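Local coordinates for protein methyltransferase (Streptomyces avermitilis, PDB 3GIW) that binds S-adenosyl-L-homocysteine and is probably an S-adenosylmethionine-dependent methyltransferase of Rossmann-like fold whose substrate is not known, at residues A[170-184]-A[223-237]. Residues are numbered along the deposited sequence; the frame is centred on the assembly and turned at random.
Sequences VHFVLDEDDAVGIVR and PMRLRTHAEAEEFFE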
# COMPACT_ATOMS: atom_id res chain seq x y z
N VAL A 170 5.20 2.76 3.39
CA VAL A 170 6.58 3.16 3.44
C VAL A 170 6.88 4.29 4.44
O VAL A 170 8.03 4.44 4.96
CB VAL A 170 7.11 3.46 2.00
CG1 VAL A 170 6.81 4.89 1.56
CG2 VAL A 170 8.61 3.15 1.95
N HIS A 171 5.88 5.11 4.73
CA HIS A 171 6.07 6.20 5.70
C HIS A 171 6.23 5.68 7.14
O HIS A 171 6.61 6.44 8.02
CB HIS A 171 4.93 7.22 5.61
CG HIS A 171 3.64 6.62 5.17
ND1 HIS A 171 3.23 6.59 3.86
CD2 HIS A 171 2.73 5.90 5.87
CE1 HIS A 171 2.07 5.97 3.78
NE2 HIS A 171 1.74 5.54 4.99
N PHE A 172 5.98 4.39 7.36
CA PHE A 172 6.28 3.76 8.64
C PHE A 172 7.70 3.18 8.76
O PHE A 172 8.10 2.68 9.81
CB PHE A 172 5.22 2.70 9.00
CG PHE A 172 3.84 3.27 9.18
CD1 PHE A 172 3.58 4.13 10.27
CD2 PHE A 172 2.84 2.96 8.29
CE1 PHE A 172 2.31 4.67 10.44
CE2 PHE A 172 1.55 3.52 8.45
CZ PHE A 172 1.30 4.34 9.52
N VAL A 173 8.45 3.25 7.66
CA VAL A 173 9.87 2.96 7.62
C VAL A 173 10.61 4.33 7.68
O VAL A 173 10.61 5.16 6.73
CB VAL A 173 10.29 2.20 6.34
CG1 VAL A 173 11.76 1.72 6.47
CG2 VAL A 173 9.32 1.00 6.01
N LEU A 174 11.29 4.47 8.79
CA LEU A 174 12.17 5.57 9.09
C LEU A 174 13.58 5.33 8.50
O LEU A 174 14.00 4.17 8.21
CB LEU A 174 12.23 5.76 10.62
CG LEU A 174 10.98 6.27 11.41
CD1 LEU A 174 11.16 7.66 12.09
CD2 LEU A 174 9.64 6.24 10.61
N ASP A 175 14.26 6.46 8.31
CA ASP A 175 15.44 6.52 7.47
C ASP A 175 16.59 5.61 7.87
O ASP A 175 17.35 5.16 6.99
CB ASP A 175 15.92 7.97 7.35
CG ASP A 175 15.12 8.78 6.35
OD1 ASP A 175 14.43 8.19 5.47
OD2 ASP A 175 15.19 10.02 6.43
N GLU A 176 16.73 5.30 9.16
CA GLU A 176 17.82 4.43 9.59
C GLU A 176 17.77 3.02 8.98
O GLU A 176 18.79 2.35 8.92
CB GLU A 176 17.91 4.37 11.13
CG GLU A 176 16.96 3.38 11.79
CD GLU A 176 16.88 3.56 13.29
OE1 GLU A 176 16.11 4.45 13.74
OE2 GLU A 176 17.57 2.81 14.02
N ASP A 177 16.59 2.57 8.52
CA ASP A 177 16.49 1.24 7.86
C ASP A 177 16.53 1.31 6.32
O ASP A 177 16.44 0.28 5.64
CB ASP A 177 15.23 0.50 8.30
CG ASP A 177 15.31 0.02 9.74
OD1 ASP A 177 16.25 -0.75 10.06
OD2 ASP A 177 14.43 0.45 10.52
N ASP A 178 16.69 2.51 5.79
CA ASP A 178 16.85 2.77 4.35
C ASP A 178 15.68 2.24 3.54
O ASP A 178 15.81 1.26 2.80
CB ASP A 178 18.16 2.19 3.79
CG ASP A 178 18.43 2.65 2.37
OD1 ASP A 178 17.89 3.70 1.97
OD2 ASP A 178 19.18 1.97 1.65
N ALA A 179 14.52 2.92 3.62
CA ALA A 179 13.34 2.52 2.89
C ALA A 179 13.58 2.38 1.39
O ALA A 179 13.08 1.44 0.77
CB ALA A 179 12.15 3.48 3.15
N VAL A 180 14.33 3.30 0.80
CA VAL A 180 14.58 3.22 -0.63
C VAL A 180 15.34 1.92 -0.92
O VAL A 180 15.01 1.22 -1.87
CB VAL A 180 15.35 4.47 -1.15
CG1 VAL A 180 15.86 4.26 -2.57
CG2 VAL A 180 14.47 5.75 -1.04
N GLY A 181 16.37 1.62 -0.14
CA GLY A 181 17.13 0.38 -0.33
C GLY A 181 16.31 -0.89 -0.19
O GLY A 181 16.48 -1.84 -0.96
N ILE A 182 15.43 -0.92 0.78
CA ILE A 182 14.58 -2.09 1.01
C ILE A 182 13.66 -2.29 -0.19
O ILE A 182 13.56 -3.41 -0.74
CB ILE A 182 13.69 -1.90 2.23
CG1 ILE A 182 14.57 -1.91 3.48
CG2 ILE A 182 12.55 -2.98 2.30
CD1 ILE A 182 13.79 -1.52 4.71
N VAL A 183 13.00 -1.23 -0.64
CA VAL A 183 12.12 -1.36 -1.79
C VAL A 183 12.89 -1.85 -3.02
O VAL A 183 12.43 -2.77 -3.74
CB VAL A 183 11.37 -0.05 -2.06
CG1 VAL A 183 10.74 -0.08 -3.45
CG2 VAL A 183 10.36 0.20 -0.97
N ARG A 184 14.05 -1.26 -3.28
CA ARG A 184 14.80 -1.61 -4.46
C ARG A 184 15.40 -3.02 -4.33
O ARG A 184 15.60 -3.69 -5.34
CB ARG A 184 15.77 -0.49 -4.84
CG ARG A 184 14.94 0.82 -5.15
CD ARG A 184 13.95 0.65 -6.35
NE ARG A 184 14.76 0.46 -7.56
CZ ARG A 184 15.09 1.42 -8.41
NH1 ARG A 184 14.61 2.64 -8.27
NH2 ARG A 184 15.89 1.13 -9.44
N PRO A 223 6.21 5.85 14.73
CA PRO A 223 6.75 7.07 14.10
C PRO A 223 6.72 7.00 12.57
O PRO A 223 6.82 5.92 11.96
CB PRO A 223 8.18 7.14 14.63
CG PRO A 223 8.53 5.72 14.94
CD PRO A 223 7.24 5.10 15.46
N MSE A 224 6.52 8.16 11.95
CA MSE A 224 6.41 8.29 10.52
C MSE A 224 7.55 9.10 9.92
O MSE A 224 8.11 9.99 10.57
CB MSE A 224 5.13 9.04 10.19
CG MSE A 224 3.88 8.35 10.67
SE MSE A 224 2.39 9.25 9.91
CE MSE A 224 2.53 8.56 8.14
N ARG A 225 7.86 8.81 8.68
CA ARG A 225 8.73 9.61 7.86
C ARG A 225 7.92 10.06 6.65
O ARG A 225 7.69 9.28 5.73
CB ARG A 225 9.97 8.84 7.43
CG ARG A 225 10.87 9.64 6.49
CD ARG A 225 11.36 10.96 7.14
NE ARG A 225 12.59 11.36 6.48
CZ ARG A 225 12.67 12.13 5.41
NH1 ARG A 225 11.63 12.71 4.87
NH2 ARG A 225 13.87 12.36 4.87
N LEU A 226 7.46 11.31 6.68
CA LEU A 226 6.78 11.96 5.56
C LEU A 226 7.81 12.58 4.64
O LEU A 226 8.82 13.11 5.10
CB LEU A 226 5.72 12.95 6.09
CG LEU A 226 4.66 12.30 6.99
CD1 LEU A 226 3.74 13.41 7.48
CD2 LEU A 226 3.86 11.17 6.31
N ARG A 227 7.53 12.51 3.34
CA ARG A 227 8.50 12.86 2.31
C ARG A 227 8.04 13.96 1.36
O ARG A 227 6.83 14.10 1.09
CB ARG A 227 8.82 11.58 1.52
CG ARG A 227 9.66 10.61 2.28
CD ARG A 227 9.92 9.29 1.52
NE ARG A 227 10.85 8.45 2.29
CZ ARG A 227 10.50 7.60 3.26
NH1 ARG A 227 9.24 7.40 3.59
NH2 ARG A 227 11.44 6.90 3.88
N THR A 228 9.01 14.71 0.85
CA THR A 228 8.76 15.65 -0.23
C THR A 228 8.66 14.94 -1.58
O THR A 228 9.03 13.77 -1.71
CB THR A 228 9.88 16.68 -0.30
OG1 THR A 228 11.09 15.98 -0.64
CG2 THR A 228 10.01 17.47 1.04
N HIS A 229 8.23 15.66 -2.61
CA HIS A 229 8.24 15.10 -3.96
C HIS A 229 9.65 14.62 -4.38
O HIS A 229 9.81 13.52 -4.93
CB HIS A 229 7.66 16.14 -4.95
CG HIS A 229 7.42 15.59 -6.32
ND1 HIS A 229 8.42 15.46 -7.25
CD2 HIS A 229 6.29 15.10 -6.90
CE1 HIS A 229 7.91 14.92 -8.36
NE2 HIS A 229 6.63 14.71 -8.17
N ALA A 230 10.67 15.45 -4.10
CA ALA A 230 12.06 15.06 -4.42
C ALA A 230 12.48 13.76 -3.73
O ALA A 230 13.14 12.92 -4.34
CB ALA A 230 13.06 16.16 -4.06
N GLU A 231 12.09 13.57 -2.47
CA GLU A 231 12.37 12.35 -1.77
C GLU A 231 11.59 11.16 -2.33
O GLU A 231 12.13 10.04 -2.41
CB GLU A 231 12.09 12.55 -0.28
CG GLU A 231 13.12 13.48 0.39
CD GLU A 231 12.76 13.87 1.80
OE1 GLU A 231 11.56 13.98 2.14
OE2 GLU A 231 13.71 14.05 2.58
N ALA A 232 10.34 11.38 -2.75
CA ALA A 232 9.57 10.32 -3.37
C ALA A 232 10.24 9.84 -4.67
O ALA A 232 10.21 8.64 -5.00
CB ALA A 232 8.15 10.81 -3.65
N GLU A 233 10.85 10.79 -5.40
CA GLU A 233 11.49 10.48 -6.68
C GLU A 233 12.61 9.45 -6.52
O GLU A 233 12.88 8.67 -7.46
CB GLU A 233 12.05 11.74 -7.37
CG GLU A 233 11.02 12.69 -7.96
CD GLU A 233 11.67 13.83 -8.73
OE1 GLU A 233 12.63 14.45 -8.21
OE2 GLU A 233 11.25 14.05 -9.88
N GLU A 234 13.26 9.44 -5.35
CA GLU A 234 14.38 8.52 -5.13
C GLU A 234 13.98 7.05 -5.32
O GLU A 234 14.77 6.21 -5.80
CB GLU A 234 15.00 8.68 -3.74
CG GLU A 234 16.41 8.10 -3.68
CD GLU A 234 17.10 8.24 -2.34
OE1 GLU A 234 16.52 8.89 -1.43
OE2 GLU A 234 18.27 7.74 -2.23
N PHE A 235 12.77 6.68 -4.90
CA PHE A 235 12.29 5.31 -5.10
C PHE A 235 12.22 4.88 -6.58
O PHE A 235 12.25 3.70 -6.87
CB PHE A 235 10.90 5.10 -4.47
CG PHE A 235 10.87 5.19 -2.96
CD1 PHE A 235 11.12 4.08 -2.18
CD2 PHE A 235 10.61 6.38 -2.34
CE1 PHE A 235 11.11 4.16 -0.79
CE2 PHE A 235 10.61 6.48 -0.94
CZ PHE A 235 10.85 5.38 -0.18
N PHE A 236 12.07 5.84 -7.50
CA PHE A 236 11.77 5.51 -8.89
C PHE A 236 12.95 5.78 -9.84
O PHE A 236 12.83 5.66 -11.07
CB PHE A 236 10.50 6.27 -9.31
CG PHE A 236 9.29 5.81 -8.59
CD1 PHE A 236 8.60 4.71 -9.04
CD2 PHE A 236 8.83 6.46 -7.45
CE1 PHE A 236 7.46 4.27 -8.39
CE2 PHE A 236 7.69 6.00 -6.80
CZ PHE A 236 7.01 4.90 -7.27
N GLU A 237 14.10 6.16 -9.29
CA GLU A 237 15.31 6.38 -10.10
C GLU A 237 15.70 5.13 -10.89
O GLU A 237 15.72 4.05 -10.35
CB GLU A 237 16.48 6.83 -9.23
CG GLU A 237 16.33 8.26 -8.73
CD GLU A 237 16.49 9.33 -9.82
OE1 GLU A 237 17.20 9.07 -10.82
OE2 GLU A 237 15.94 10.46 -9.66
O HOH W 1 7.09 3.27 12.31
O HOH W 2 13.65 9.39 2.38
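Val-180 lays its CG2 over the centre of the Phe-235 ring, a CH-pi contact 3.7 Å from CG2 to the ring centroid. The pairing sits on one side of the Rossmann-like methyltransferase sheet, where helix 179-187 packs on segment 223-237. With CG anti to its carbonyl carbon (chi1 -66°), Phe-235 reaches in among Val-170, Ala-179 and Val-183. In one conformer of each residue, the selenomethionine Met-224 brings CE beside the His-171 imidazole.

A salt-bridge network forms a second part of the contact. Arg-225 N donates to His-171 O at 2.8 Å. In one of the two conformers of Asp-175, Arg-225 holds its OD2 side-on, with NE at 2.9 Å and the two flat groups turned 74° apart. Arg-225 NH1 and NH2 meet Glu-231 end-on, one oxygen each. Glu-231 in turn forms a capping box with Thr-228. The Arg-227 guanidinium has Arg-225 CG over one face and Phe-235 CZ over the other, both toward the rim. Its NH2 makes a weak bond to Val-173 O.

Outside the two segments, Met-198 and Ile-200 of strand 195-201 touch the Phe-235 ring. His-171 ND1 is hydrogen-bonded to Gly-201 N, and NE2 to a bound unidentified ligand. Val-173 lies against Met-140, a residue seen to bind S-adenosyl-L-homocysteine, so segment 170-184 borders the cofactor site.

Farther along the helix, Arg-184 bends at chi2 and chi3 and turns its guanidinium edge to the backbone. NH1 also donates to Phe-235 O, while NH1 and NH2 both grip Glu-237 O, NH1 at 2.7 Å.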